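Local coordinates for protein probable oxidoreductase (Mycobacterium abscessus, PDB 4EYE) that probably acts as an oxidoreductase of the quinone oxidoreductase branch of the medium-chain dehydrogenase/reductase superfamily, built from a GroES-like domain and a Rossmann-type nucleotide-binding domain, at residues 26-31 with 35-40; 63-68 with 327-332; 151-156 with 291-296; 142-147 with 177-182. All coordinates share one frame; numbering follows the deposited sequence.

Interaction 1 of 4, residues 26-31 with 35-40; sequences QAQSLS and GLVYTD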
loop_
_atom_site.group_PDB
_atom_site.type_symbol
_atom_site.label_atom_id
_atom_site.label_comp_id
_atom_site.label_asym_id
_atom_site.label_seq_id
_atom_site.Cartn_x
_atom_site.Cartn_y
_atom_site.Cartn_z
ATOM N N GLN A 26 18.432 5.614 -8.809
ATOM C CA GLN A 26 19.140 4.357 -8.708
ATOM C C GLN A 26 19.853 4.268 -7.353
ATOM O O GLN A 26 20.575 5.210 -6.961
ATOM C CB GLN A 26 20.159 4.295 -9.844
ATOM C CG GLN A 26 20.723 2.948 -10.085
ATOM C CD GLN A 26 21.758 2.961 -11.183
ATOM O OE1 GLN A 26 22.720 3.724 -11.106
ATOM N NE2 GLN A 26 21.572 2.139 -12.190
ATOM N N ALA A 27 19.587 3.192 -6.619
ATOM C CA ALA A 27 20.307 2.885 -5.413
ATOM C C ALA A 27 21.713 2.441 -5.829
ATOM O O ALA A 27 21.861 1.461 -6.538
ATOM C CB ALA A 27 19.596 1.774 -4.630
ATOM N N GLN A 28 22.723 3.183 -5.370
ATOM C CA GLN A 28 24.115 2.891 -5.676
ATOM C C GLN A 28 24.868 2.302 -4.496
ATOM O O GLN A 28 26.067 2.039 -4.586
ATOM C CB GLN A 28 24.804 4.097 -6.339
ATOM C CG GLN A 28 24.338 4.130 -7.794
ATOM C CD GLN A 28 24.724 5.339 -8.569
ATOM O OE1 GLN A 28 25.549 6.126 -8.130
ATOM N NE2 GLN A 28 24.154 5.468 -9.772
ATOM N N SER A 29 24.146 2.077 -3.402
ATOM C CA SER A 29 24.679 1.352 -2.246
ATOM C C SER A 29 23.473 0.861 -1.443
ATOM O O SER A 29 22.327 1.182 -1.797
ATOM C CB SER A 29 25.570 2.267 -1.407
ATOM O OG SER A 29 24.801 3.177 -0.647
ATOM N N LEU A 30 23.713 0.109 -0.371
ATOM C CA LEU A 30 22.642 -0.284 0.521
ATOM C C LEU A 30 22.640 0.583 1.786
ATOM O O LEU A 30 22.295 0.114 2.869
ATOM C CB LEU A 30 22.704 -1.777 0.864
ATOM C CG LEU A 30 22.430 -2.772 -0.265
ATOM C CD1 LEU A 30 22.442 -4.214 0.234
ATOM C CD2 LEU A 30 21.100 -2.455 -0.973
ATOM N N SER A 31 22.946 1.866 1.616
ATOM C CA SER A 31 23.010 2.806 2.739
ATOM C C SER A 31 21.658 3.511 2.997
ATOM O O SER A 31 21.603 4.469 3.774
ATOM C CB SER A 31 24.084 3.855 2.460
ATOM O OG SER A 31 23.705 4.655 1.326
ATOM N N GLY A 35 22.009 6.700 -0.399
ATOM C CA GLY A 35 22.640 6.092 -1.575
ATOM C C GLY A 35 21.910 6.256 -2.893
ATOM O O GLY A 35 22.320 5.669 -3.932
ATOM N N LEU A 36 20.836 7.028 -2.899
ATOM C CA LEU A 36 19.998 7.132 -4.082
ATOM C C LEU A 36 20.513 8.271 -4.954
ATOM O O LEU A 36 20.726 9.359 -4.456
ATOM C CB LEU A 36 18.530 7.375 -3.713
ATOM C CG LEU A 36 17.729 6.262 -3.020
ATOM C CD1 LEU A 36 16.344 6.715 -2.622
ATOM C CD2 LEU A 36 17.613 5.065 -3.929
ATOM N N VAL A 37 20.653 8.025 -6.246
ATOM C CA VAL A 37 21.170 9.002 -7.193
ATOM C C VAL A 37 20.227 9.107 -8.400
ATOM O O VAL A 37 19.776 8.105 -8.923
ATOM C CB VAL A 37 22.613 8.598 -7.644
ATOM C CG1 VAL A 37 23.197 9.638 -8.618
ATOM C CG2 VAL A 37 23.564 8.438 -6.426
ATOM N N TYR A 38 19.916 10.330 -8.812
ATOM C CA TYR A 38 19.114 10.611 -10.005
ATOM C C TYR A 38 20.060 10.580 -11.181
ATOM O O TYR A 38 20.962 11.396 -11.244
ATOM C CB TYR A 38 18.493 12.019 -9.900
ATOM C CG TYR A 38 17.555 12.383 -11.030
ATOM C CD1 TYR A 38 16.436 11.653 -11.264
ATOM C CD2 TYR A 38 17.749 13.567 -11.789
ATOM C CE1 TYR A 38 15.538 12.013 -12.253
ATOM C CE2 TYR A 38 16.866 13.925 -12.803
ATOM C CZ TYR A 38 15.771 13.137 -13.022
ATOM O OH TYR A 38 14.853 13.427 -13.999
ATOM N N THR A 39 19.876 9.666 -12.101
ATOM C CA THR A 39 20.924 9.371 -13.090
ATOM C C THR A 39 20.316 8.805 -14.349
ATOM O O THR A 39 19.112 8.624 -14.442
ATOM C CB THR A 39 21.957 8.364 -12.529
ATOM O OG1 THR A 39 23.066 8.285 -13.422
ATOM C CG2 THR A 39 21.376 6.977 -12.344
ATOM N N ASP A 40 21.145 8.520 -15.335
ATOM C CA ASP A 40 20.673 7.923 -16.572
ATOM C C ASP A 40 20.808 6.428 -16.522
ATOM O O ASP A 40 21.773 5.932 -15.965
ATOM C CB ASP A 40 21.467 8.481 -17.746
ATOM C CG ASP A 40 21.313 9.983 -17.859
ATOM O OD1 ASP A 40 20.166 10.464 -17.980
ATOM O OD2 ASP A 40 22.333 10.691 -17.750
#
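Gln26 and Thr39 meet obliquely on the hairpin face that also carries Val37: CG2 of Thr39 sits 3.7 Å from OE1 of Gln26 and touches its CB. With CG anti to the backbone N (chi1 -165°) and the rest of the chain extended, Gln26 runs out beside Thr39 and presents its amide to Gln28. NE2 of Gln28 donates to OE1 of Gln26 at 2.6 Å, in the carbonyl plane, while the Gln28 side chain crosses that of Val37 at about a right angle, OE1 lying 3.5 Å from Val37 CG2. This bond ties the two amides together beside Val37 and Thr39. On the other face, Ala27 CB packs on Leu36 CD2 at 3.9 Å. The backbone is an antiparallel hairpin: Gln26 and Val37 form a hydrogen-bonded pair, their N and O atoms joined both ways, Ala27 and Leu36 a non-hydrogen-bonded one, and Gln28 N reaches Gly35 O at 2.9 Å. Ser29 OG accepts from Ser31 N, an ST turn, and also from Ser31 OG. Strands 21-27 and 36-42 form this two-stranded sheet, which packs on the loop at Pro79 and Phe80, while Arg323 of helix 322-330 bonds Leu36 O.

Interaction 2 of 4, residues 63-68 with 327-332; sequences PDYLMT and QDFADG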
loop_
_atom_site.group_PDB
_atom_site.type_symbol
_atom_site.label_atom_id
_atom_site.label_comp_id
_atom_site.label_asym_id
_atom_site.label_seq_id
_atom_site.Cartn_x
_atom_site.Cartn_y
_atom_site.Cartn_z
ATOM N N PRO A 63 8.346 -1.351 1.398
ATOM C CA PRO A 63 9.349 -2.255 0.788
ATOM C C PRO A 63 10.437 -1.546 -0.011
ATOM O O PRO A 63 11.614 -1.926 0.078
ATOM C CB PRO A 63 8.510 -3.158 -0.111
ATOM C CG PRO A 63 7.183 -3.238 0.601
ATOM C CD PRO A 63 6.974 -1.840 1.174
ATOM N N ASP A 64 10.077 -0.476 -0.721
ATOM C CA ASP A 64 11.058 0.296 -1.485
ATOM C C ASP A 64 12.149 0.773 -0.566
ATOM O O ASP A 64 13.342 0.598 -0.825
ATOM C CB ASP A 64 10.490 1.556 -2.173
ATOM C CG ASP A 64 9.340 1.294 -3.099
ATOM O OD1 ASP A 64 9.253 0.211 -3.755
ATOM O OD2 ASP A 64 8.538 2.262 -3.274
ATOM N N TYR A 65 11.728 1.416 0.505
ATOM C CA TYR A 65 12.646 1.949 1.510
ATOM C C TYR A 65 13.549 0.850 2.131
ATOM O O TYR A 65 14.777 0.995 2.241
ATOM C CB TYR A 65 11.808 2.641 2.590
ATOM C CG TYR A 65 12.594 3.000 3.831
ATOM C CD1 TYR A 65 13.702 3.822 3.744
ATOM C CD2 TYR A 65 12.230 2.519 5.078
ATOM C CE1 TYR A 65 14.433 4.154 4.862
ATOM C CE2 TYR A 65 12.978 2.836 6.211
ATOM C CZ TYR A 65 14.094 3.652 6.077
ATOM O OH TYR A 65 14.850 4.006 7.170
ATOM N N LEU A 66 12.926 -0.257 2.517
ATOM C CA LEU A 66 13.664 -1.399 3.065
ATOM C C LEU A 66 14.712 -1.884 2.068
ATOM O O LEU A 66 15.828 -2.229 2.474
ATOM C CB LEU A 66 12.695 -2.557 3.461
ATOM C CG LEU A 66 11.686 -2.282 4.616
ATOM C CD1 LEU A 66 10.861 -3.511 5.080
ATOM C CD2 LEU A 66 12.428 -1.723 5.846
ATOM N N MET A 67 14.355 -1.905 0.777
ATOM C CA MET A 67 15.264 -2.369 -0.253
ATOM C C MET A 67 16.480 -1.459 -0.349
ATOM O O MET A 67 17.580 -1.928 -0.521
ATOM C CB MET A 67 14.568 -2.484 -1.608
ATOM C CG MET A 67 13.679 -3.689 -1.657
ATOM S SD MET A 67 12.852 -3.920 -3.250
ATOM C CE MET A 67 14.121 -4.754 -4.137
ATOM N N THR A 68 16.271 -0.152 -0.190
ATOM C CA THR A 68 17.399 0.771 -0.204
ATOM C C THR A 68 18.403 0.543 0.945
ATOM O O THR A 68 19.562 0.950 0.835
ATOM C CB THR A 68 16.973 2.217 -0.222
ATOM O OG1 THR A 68 16.510 2.629 1.068
ATOM C CG2 THR A 68 15.904 2.426 -1.308
ATOM N N GLN A 327 13.842 9.985 2.099
ATOM C CA GLN A 327 14.278 10.379 3.457
ATOM C C GLN A 327 13.075 10.859 4.287
ATOM O O GLN A 327 12.913 10.478 5.441
ATOM C CB GLN A 327 15.310 11.512 3.380
ATOM C CG GLN A 327 16.084 11.751 4.695
ATOM C CD GLN A 327 16.829 10.513 5.128
ATOM O OE1 GLN A 327 17.733 10.042 4.446
ATOM N NE2 GLN A 327 16.437 9.963 6.248
ATOM N N ASP A 328 12.223 11.677 3.682
ATOM C CA ASP A 328 11.003 12.130 4.377
ATOM C C ASP A 328 10.122 10.956 4.760
ATOM O O ASP A 328 9.605 10.884 5.877
ATOM C CB ASP A 328 10.242 13.093 3.494
ATOM C CG ASP A 328 10.950 14.437 3.359
ATOM O OD1 ASP A 328 11.913 14.693 4.108
ATOM O OD2 ASP A 328 10.504 15.241 2.514
ATOM N N PHE A 329 9.995 10.013 3.847
ATOM C CA PHE A 329 9.237 8.805 4.115
ATOM C C PHE A 329 9.809 8.026 5.311
ATOM O O PHE A 329 9.079 7.597 6.194
ATOM C CB PHE A 329 9.203 7.908 2.862
ATOM C CG PHE A 329 8.496 6.612 3.092
ATOM C CD1 PHE A 329 9.195 5.486 3.533
ATOM C CD2 PHE A 329 7.134 6.523 2.921
ATOM C CE1 PHE A 329 8.520 4.298 3.782
ATOM C CE2 PHE A 329 6.453 5.346 3.156
ATOM C CZ PHE A 329 7.137 4.233 3.581
ATOM N N ALA A 330 11.114 7.833 5.301
ATOM C CA ALA A 330 11.839 7.160 6.393
ATOM C C ALA A 330 11.743 7.924 7.734
ATOM O O ALA A 330 11.630 7.307 8.775
ATOM C CB ALA A 330 13.302 6.977 6.005
ATOM N N ASP A 331 11.760 9.250 7.674
ATOM C CA ASP A 331 11.643 10.088 8.858
ATOM C C ASP A 331 10.211 10.145 9.389
ATOM O O ASP A 331 9.965 10.828 10.370
ATOM C CB ASP A 331 12.073 11.520 8.557
ATOM C CG ASP A 331 13.531 11.645 8.229
ATOM O OD1 ASP A 331 14.273 10.704 8.474
ATOM O OD2 ASP A 331 13.929 12.666 7.675
ATOM N N GLY A 332 9.260 9.442 8.760
ATOM C CA GLY A 332 7.888 9.379 9.275
ATOM C C GLY A 332 7.033 10.597 8.977
ATOM O O GLY A 332 6.069 10.877 9.688
#
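The methyl of Ala330 meets the Tyr65 ring, its CB 3.2 Å from Tyr65 CE1 and 3.4 Å from Tyr65 CZ. The first distance is closer than carbons usually pack, so the exact fit is doubtful. Ala330 CA stands 4.2 Å above one ring face, offset toward the rim, and the methyl lies nearest the CE1-CZ side of the ring. This tight part is mostly apolar, though the same CB also lies 3.5 Å from Tyr65 OH. Nearer the helix 62-68 backbone the fit is easier: CE1 of Phe329 approaches CB of Tyr65 at 3.9 Å. Both aromatic side chains leave their helices with CG anti to the backbone N (chi1 168° for Tyr65, 177° for Phe329). No hydrogen bond spans the gap, and the contact lies at the surface. Beyond Ala330 comes the exposed Asp331, whose OD1 takes a bond from Gln327 NE2, in the last turn of the helix. Gly332 has positive phi (79°), closing helix 322-330 in a Schellman motif. Strand 337-341, just after this helix, pairs with strand 57-59, just before helix 62-68; the C-terminal part of the chain thus returns to the GroES-like domain, as in medium-chain dehydrogenases/reductases.

Interaction 3 of 4, residues 151-156 with 291-296; sequences YARRGQ and ADYLYE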
loop_
_atom_site.group_PDB
_atom_site.type_symbol
_atom_site.label_atom_id
_atom_site.label_comp_id
_atom_site.label_asym_id
_atom_site.label_seq_id
_atom_site.Cartn_x
_atom_site.Cartn_y
_atom_site.Cartn_z
ATOM N N TYR A 151 -9.319 -7.899 4.046
ATOM C CA TYR A 151 -10.718 -7.826 4.483
ATOM C C TYR A 151 -11.642 -8.866 3.853
ATOM O O TYR A 151 -12.391 -9.598 4.557
ATOM C CB TYR A 151 -11.263 -6.442 4.178
ATOM C CG TYR A 151 -10.792 -5.346 5.101
ATOM C CD1 TYR A 151 -10.536 -5.577 6.433
ATOM C CD2 TYR A 151 -10.655 -4.039 4.628
ATOM C CE1 TYR A 151 -10.161 -4.538 7.284
ATOM C CE2 TYR A 151 -10.249 -3.022 5.452
ATOM C CZ TYR A 151 -10.012 -3.242 6.765
ATOM O OH TYR A 151 -9.666 -2.151 7.571
ATOM N N ALA A 152 -11.574 -8.998 2.544
ATOM C CA ALA A 152 -12.533 -9.834 1.831
ATOM C C ALA A 152 -12.192 -11.302 1.954
ATOM O O ALA A 152 -13.088 -12.110 2.159
ATOM C CB ALA A 152 -12.591 -9.431 0.386
ATOM N N ARG A 153 -10.921 -11.668 1.822
ATOM C CA ARG A 153 -10.545 -13.058 1.771
ATOM C C ARG A 153 -10.091 -13.605 3.118
ATOM O O ARG A 153 -10.525 -14.670 3.543
ATOM C CB ARG A 153 -9.454 -13.279 0.729
ATOM C CG ARG A 153 -8.987 -14.722 0.600
ATOM C CD ARG A 153 -9.936 -15.574 -0.236
ATOM N NE ARG A 153 -9.287 -16.844 -0.584
ATOM C CZ ARG A 153 -9.471 -17.504 -1.712
ATOM N NH1 ARG A 153 -10.259 -17.020 -2.678
ATOM N NH2 ARG A 153 -8.840 -18.636 -1.909
ATOM N N ARG A 154 -9.228 -12.875 3.809
ATOM C CA ARG A 154 -8.610 -13.415 5.011
ATOM C C ARG A 154 -9.462 -13.235 6.243
ATOM O O ARG A 154 -9.717 -14.199 6.981
ATOM C CB ARG A 154 -7.245 -12.786 5.238
ATOM C CG ARG A 154 -6.228 -13.131 4.172
ATOM C CD ARG A 154 -5.886 -14.619 4.087
ATOM N NE ARG A 154 -5.229 -15.068 5.284
ATOM C CZ ARG A 154 -5.634 -16.069 6.068
ATOM N NH1 ARG A 154 -6.659 -16.829 5.747
ATOM N NH2 ARG A 154 -4.948 -16.320 7.186
ATOM N N GLY A 155 -9.902 -12.000 6.477
ATOM C CA GLY A 155 -10.618 -11.670 7.706
ATOM C C GLY A 155 -12.140 -11.732 7.605
ATOM O O GLY A 155 -12.826 -11.695 8.638
ATOM N N GLN A 156 -12.657 -11.880 6.384
ATOM C CA GLN A 156 -14.080 -11.878 6.123
ATOM C C GLN A 156 -14.854 -10.766 6.883
ATOM O O GLN A 156 -15.822 -11.048 7.615
ATOM C CB GLN A 156 -14.682 -13.259 6.392
ATOM C CG GLN A 156 -14.120 -14.343 5.468
ATOM C CD GLN A 156 -14.691 -15.721 5.755
ATOM O OE1 GLN A 156 -15.806 -16.041 5.340
ATOM N NE2 GLN A 156 -13.915 -16.563 6.454
ATOM N N ALA A 291 -3.176 -16.175 -8.902
ATOM C CA ALA A 291 -3.048 -14.955 -9.682
ATOM C C ALA A 291 -4.429 -14.394 -10.116
ATOM O O ALA A 291 -4.602 -13.184 -10.162
ATOM C CB ALA A 291 -2.103 -15.144 -10.876
ATOM N N ASP A 292 -5.406 -15.252 -10.370
ATOM C CA ASP A 292 -6.737 -14.806 -10.776
ATOM C C ASP A 292 -7.531 -14.067 -9.699
ATOM O O ASP A 292 -8.459 -13.365 -10.029
ATOM C CB ASP A 292 -7.575 -15.966 -11.288
ATOM C CG ASP A 292 -6.970 -16.609 -12.520
ATOM O OD1 ASP A 292 -6.000 -16.055 -13.073
ATOM O OD2 ASP A 292 -7.467 -17.659 -12.940
ATOM N N TYR A 293 -7.131 -14.177 -8.431
ATOM C CA TYR A 293 -7.801 -13.405 -7.387
ATOM C C TYR A 293 -7.633 -11.909 -7.653
ATOM O O TYR A 293 -8.506 -11.099 -7.297
ATOM C CB TYR A 293 -7.356 -13.798 -5.999
ATOM C CG TYR A 293 -8.182 -13.134 -4.912
ATOM C CD1 TYR A 293 -9.521 -13.486 -4.702
ATOM C CD2 TYR A 293 -7.632 -12.166 -4.099
ATOM C CE1 TYR A 293 -10.259 -12.881 -3.694
ATOM C CE2 TYR A 293 -8.363 -11.556 -3.098
ATOM C CZ TYR A 293 -9.678 -11.929 -2.891
ATOM O OH TYR A 293 -10.417 -11.293 -1.899
ATOM N N LEU A 294 -6.532 -11.554 -8.316
ATOM C CA LEU A 294 -6.279 -10.181 -8.684
ATOM C C LEU A 294 -7.426 -9.535 -9.471
ATOM O O LEU A 294 -7.679 -8.359 -9.307
ATOM C CB LEU A 294 -4.984 -10.088 -9.480
ATOM C CG LEU A 294 -4.364 -8.706 -9.666
ATOM C CD1 LEU A 294 -3.995 -8.001 -8.336
ATOM C CD2 LEU A 294 -3.114 -8.935 -10.510
ATOM N N TYR A 295 -8.125 -10.305 -10.309
ATOM C CA TYR A 295 -9.267 -9.763 -11.026
ATOM C C TYR A 295 -10.373 -9.360 -10.062
ATOM O O TYR A 295 -11.045 -8.351 -10.286
ATOM C CB TYR A 295 -9.909 -10.753 -12.008
ATOM C CG TYR A 295 -9.037 -11.436 -13.035
ATOM C CD1 TYR A 295 -7.930 -10.816 -13.627
ATOM C CD2 TYR A 295 -9.333 -12.758 -13.413
ATOM C CE1 TYR A 295 -7.165 -11.497 -14.578
ATOM C CE2 TYR A 295 -8.582 -13.426 -14.353
ATOM C CZ TYR A 295 -7.514 -12.797 -14.945
ATOM O OH TYR A 295 -6.794 -13.529 -15.894
ATOM N N GLU A 296 -10.542 -10.150 -9.012
ATOM C CA GLU A 296 -11.550 -9.878 -7.984
ATOM C C GLU A 296 -11.193 -8.684 -7.116
ATOM O O GLU A 296 -12.060 -7.926 -6.766
ATOM C CB GLU A 296 -11.760 -11.093 -7.065
ATOM C CG GLU A 296 -13.030 -10.957 -6.260
ATOM C CD GLU A 296 -13.304 -12.091 -5.255
ATOM O OE1 GLU A 296 -13.748 -11.736 -4.118
ATOM O OE2 GLU A 296 -13.156 -13.268 -5.628
#
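The Tyr293 ring meets Arg153 obliquely, with the arginine CB near the hydroxyl end and the guanidinium farther back along the ring. Arg153 CZ lies in a direction 29° off the ring normal, but 5.5 Å from the ring centroid, long for a cation-pi contact and at most a weak attraction. The guanidinium does not stack: its plane is turned 68° from that of the ring, and its NH1 lies 4.1 Å from Tyr293 CD1. CB of Arg153 lies 3.4 Å from Tyr293 OH and 3.9 Å from Tyr293 CZ, while the methyl of Ala152 approaches the same hydroxyl at 3.7 Å. Two neighbouring residues of helix 143-154 therefore receive the end of one tyrosine. The arginine chain starts with CG anti to the backbone N and then bends at chi2 (80°), which folds it back along the tyrosine instead of carrying it straight outward. Tyr293 likewise has CG anti to its own N, a setting that sends the ring across to helix 143-154. No hydrogen bond links the two segments. Glu296 carries an opposite charge nearby, but its OE2 stays 5.6 Å from Arg153 NH1, so any attraction is probably modest. Tyr293 is buried and also packs on Trp283, whereas Arg153 is exposed and touches Phe286, both from helix 283-289. The contact is tyrosine-centred packing between two helices: the last turn of helix 143-154, which leads toward the first strand of the Rossmann-type parallel sheet, and the first turn of helix 293-306, which comes after helix 283-289, beyond the sheet's last strand 277-280.

Interaction 4 of 4, residues 142-147 with 177-182; sequences ANYHTM and IQIAKG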
loop_
_atom_site.group_PDB
_atom_site.type_symbol
_atom_site.label_atom_id
_atom_site.label_comp_id
_atom_site.label_asym_id
_atom_site.label_seq_id
_atom_site.Cartn_x
_atom_site.Cartn_y
_atom_site.Cartn_z
ATOM N N ALA A 142 -0.172 -1.341 -4.147
ATOM C CA ALA A 142 0.218 -2.215 -3.025
ATOM C C ALA A 142 -0.799 -2.108 -1.900
ATOM O O ALA A 142 -1.354 -3.155 -1.473
ATOM C CB ALA A 142 1.620 -1.920 -2.509
ATOM N N ASN A 143 -1.093 -0.893 -1.454
ATOM C CA ASN A 143 -1.846 -0.760 -0.225
ATOM C C ASN A 143 -3.331 -1.197 -0.264
ATOM O O ASN A 143 -3.820 -1.837 0.681
ATOM C CB ASN A 143 -1.732 0.652 0.387
ATOM C CG ASN A 143 -0.276 1.054 0.711
ATOM O OD1 ASN A 143 0.586 0.198 0.811
ATOM N ND2 ASN A 143 -0.013 2.378 0.855
ATOM N N TYR A 144 -4.027 -0.873 -1.346
ATOM C CA TYR A 144 -5.471 -1.130 -1.438
ATOM C C TYR A 144 -5.769 -2.563 -1.809
ATOM O O TYR A 144 -6.746 -3.142 -1.274
ATOM C CB TYR A 144 -6.186 -0.073 -2.335
ATOM C CG TYR A 144 -6.246 1.305 -1.649
ATOM C CD1 TYR A 144 -5.090 2.079 -1.452
ATOM C CD2 TYR A 144 -7.438 1.804 -1.143
ATOM C CE1 TYR A 144 -5.127 3.301 -0.833
ATOM C CE2 TYR A 144 -7.483 3.026 -0.490
ATOM C CZ TYR A 144 -6.339 3.794 -0.355
ATOM O OH TYR A 144 -6.407 5.018 0.321
ATOM N N HIS A 145 -4.972 -3.157 -2.705
ATOM C CA HIS A 145 -5.163 -4.560 -3.029
ATOM C C HIS A 145 -4.847 -5.425 -1.852
ATOM O O HIS A 145 -5.539 -6.393 -1.617
ATOM C CB HIS A 145 -4.296 -5.011 -4.233
ATOM C CG HIS A 145 -4.851 -4.608 -5.536
ATOM N ND1 HIS A 145 -5.607 -5.428 -6.283
ATOM C CD2 HIS A 145 -4.789 -3.391 -6.224
ATOM C CE1 HIS A 145 -6.005 -4.771 -7.364
ATOM N NE2 HIS A 145 -5.506 -3.537 -7.325
ATOM N N THR A 146 -3.809 -5.069 -1.086
ATOM C CA THR A 146 -3.481 -5.784 0.135
ATOM C C THR A 146 -4.648 -5.780 1.137
ATOM O O THR A 146 -5.012 -6.823 1.674
ATOM C CB THR A 146 -2.232 -5.197 0.817
ATOM O OG1 THR A 146 -1.129 -5.301 -0.068
ATOM C CG2 THR A 146 -1.904 -5.935 2.106
ATOM N N MET A 147 -5.218 -4.605 1.356
ATOM C CA MET A 147 -6.286 -4.442 2.323
ATOM C C MET A 147 -7.630 -4.983 1.830
ATOM O O MET A 147 -8.360 -5.541 2.635
ATOM C CB MET A 147 -6.370 -3.004 2.872
ATOM C CG MET A 147 -5.223 -2.612 3.841
ATOM S SD MET A 147 -4.946 -3.827 5.190
ATOM C CE MET A 147 -6.604 -4.007 5.851
ATOM N N ILE A 177 -8.616 2.052 6.525
ATOM C CA ILE A 177 -9.749 2.887 6.889
ATOM C C ILE A 177 -10.763 2.997 5.737
ATOM O O ILE A 177 -11.966 2.776 5.942
ATOM C CB ILE A 177 -9.333 4.335 7.278
ATOM C CG1 ILE A 177 -8.452 4.313 8.536
ATOM C CG2 ILE A 177 -10.570 5.212 7.603
ATOM C CD1 ILE A 177 -7.815 5.651 8.836
ATOM N N GLN A 178 -10.297 3.402 4.556
ATOM C CA GLN A 178 -11.226 3.762 3.498
ATOM C C GLN A 178 -11.940 2.514 2.997
ATOM O O GLN A 178 -13.147 2.550 2.743
ATOM C CB GLN A 178 -10.503 4.433 2.327
ATOM C CG GLN A 178 -9.938 5.805 2.629
ATOM C CD GLN A 178 -9.573 6.513 1.352
ATOM O OE1 GLN A 178 -8.769 5.992 0.541
ATOM N NE2 GLN A 178 -10.178 7.647 1.116
ATOM N N ILE A 179 -11.229 1.408 2.892
ATOM C CA ILE A 179 -11.862 0.184 2.465
ATOM C C ILE A 179 -12.888 -0.358 3.498
ATOM O O ILE A 179 -13.947 -0.846 3.116
ATOM C CB ILE A 179 -10.866 -0.903 2.077
ATOM C CG1 ILE A 179 -10.041 -0.430 0.861
ATOM C CG2 ILE A 179 -11.622 -2.226 1.782
ATOM C CD1 ILE A 179 -8.869 -1.293 0.461
ATOM N N ALA A 180 -12.542 -0.313 4.771
ATOM C CA ALA A 180 -13.460 -0.754 5.833
ATOM C C ALA A 180 -14.750 0.098 5.799
ATOM O O ALA A 180 -15.867 -0.442 5.859
ATOM C CB ALA A 180 -12.784 -0.654 7.201
ATOM N N LYS A 181 -14.594 1.408 5.658
ATOM C CA LYS A 181 -15.760 2.317 5.592
ATOM C C LYS A 181 -16.556 1.989 4.344
ATOM O O LYS A 181 -17.778 1.878 4.387
ATOM C CB LYS A 181 -15.338 3.788 5.590
ATOM C CG LYS A 181 -14.771 4.302 6.892
ATOM C CD LYS A 181 -15.683 4.088 8.097
ATOM C CE LYS A 181 -16.987 4.880 8.045
ATOM N NZ LYS A 181 -17.931 4.299 9.063
ATOM N N GLY A 182 -15.836 1.750 3.251
ATOM C CA GLY A 182 -16.451 1.350 2.003
ATOM C C GLY A 182 -17.261 0.071 2.120
ATOM O O GLY A 182 -18.258 -0.078 1.436
#
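Tyr144 and Gln178 are joined by their side-chain ends: the phenol OH donates to OE1 of Gln178 at 2.6 Å. The amide oxygen lies at the ring edge and near the ring plane, while the amide itself is turned 71° from the ring, and the hydroxyl is tilted out of the carbonyl plane. Gln178 spans the distance because CG is anti to the carbonyl carbon (chi1 -68°) and the chain stays extended beyond it. Its NE2 is held in turn by Arg310 O, so both ends of the amide are engaged and its rotation is fixed. CG of Tyr144 and CG1 of Ile179 are likewise each anti to the carbonyl carbon, and Ile179 pushes this longer branch between the helices. Its CD1 sits against Tyr144 and Met147, one turn apart, reaching Tyr144 O at 3.3 Å, Tyr144 CD2 at 3.8 Å and Met147 CB at 3.9 Å. Met147 offers just its CB here, the chain beyond bending at chi2 and chi3. Within helix 143-154, Thr146 OG1 and N both bond Ala142 O, from opposite faces of its plane. The axes of segments 143-147 and 177-182 cross at -48°, 10.1 Å apart at closest approach, and Leu301 of helix 293-306 packs on both Tyr144 and Ile179.

Interactions 3 and 4 share helix 143-154 and lie 12 Å apart between centres. Tyr151 packs its CD2 against Ile179 CG2 at 3.5 Å, and Leu294 CD1 meets His145 ND1 at 3.7 Å, so helices 143-154, 171-182 and 293-306 form one continuous packing. Interactions 1 and 2 touch, Leu30 CD2 lying 3.6 Å from Met67 O, on the same side of the chain's centre. Centres of interactions 1 and 3 are 35 Å apart, on opposite sides of it. Interaction 4 approaches interaction 2, nearest atoms about 6 Å apart, without touching. Along the chain, interaction 2 encloses interactions 3 and 4. All four contacts are protein-to-protein; in this family the cofactor probably lies between the Rossmann-type and GroES-like domains.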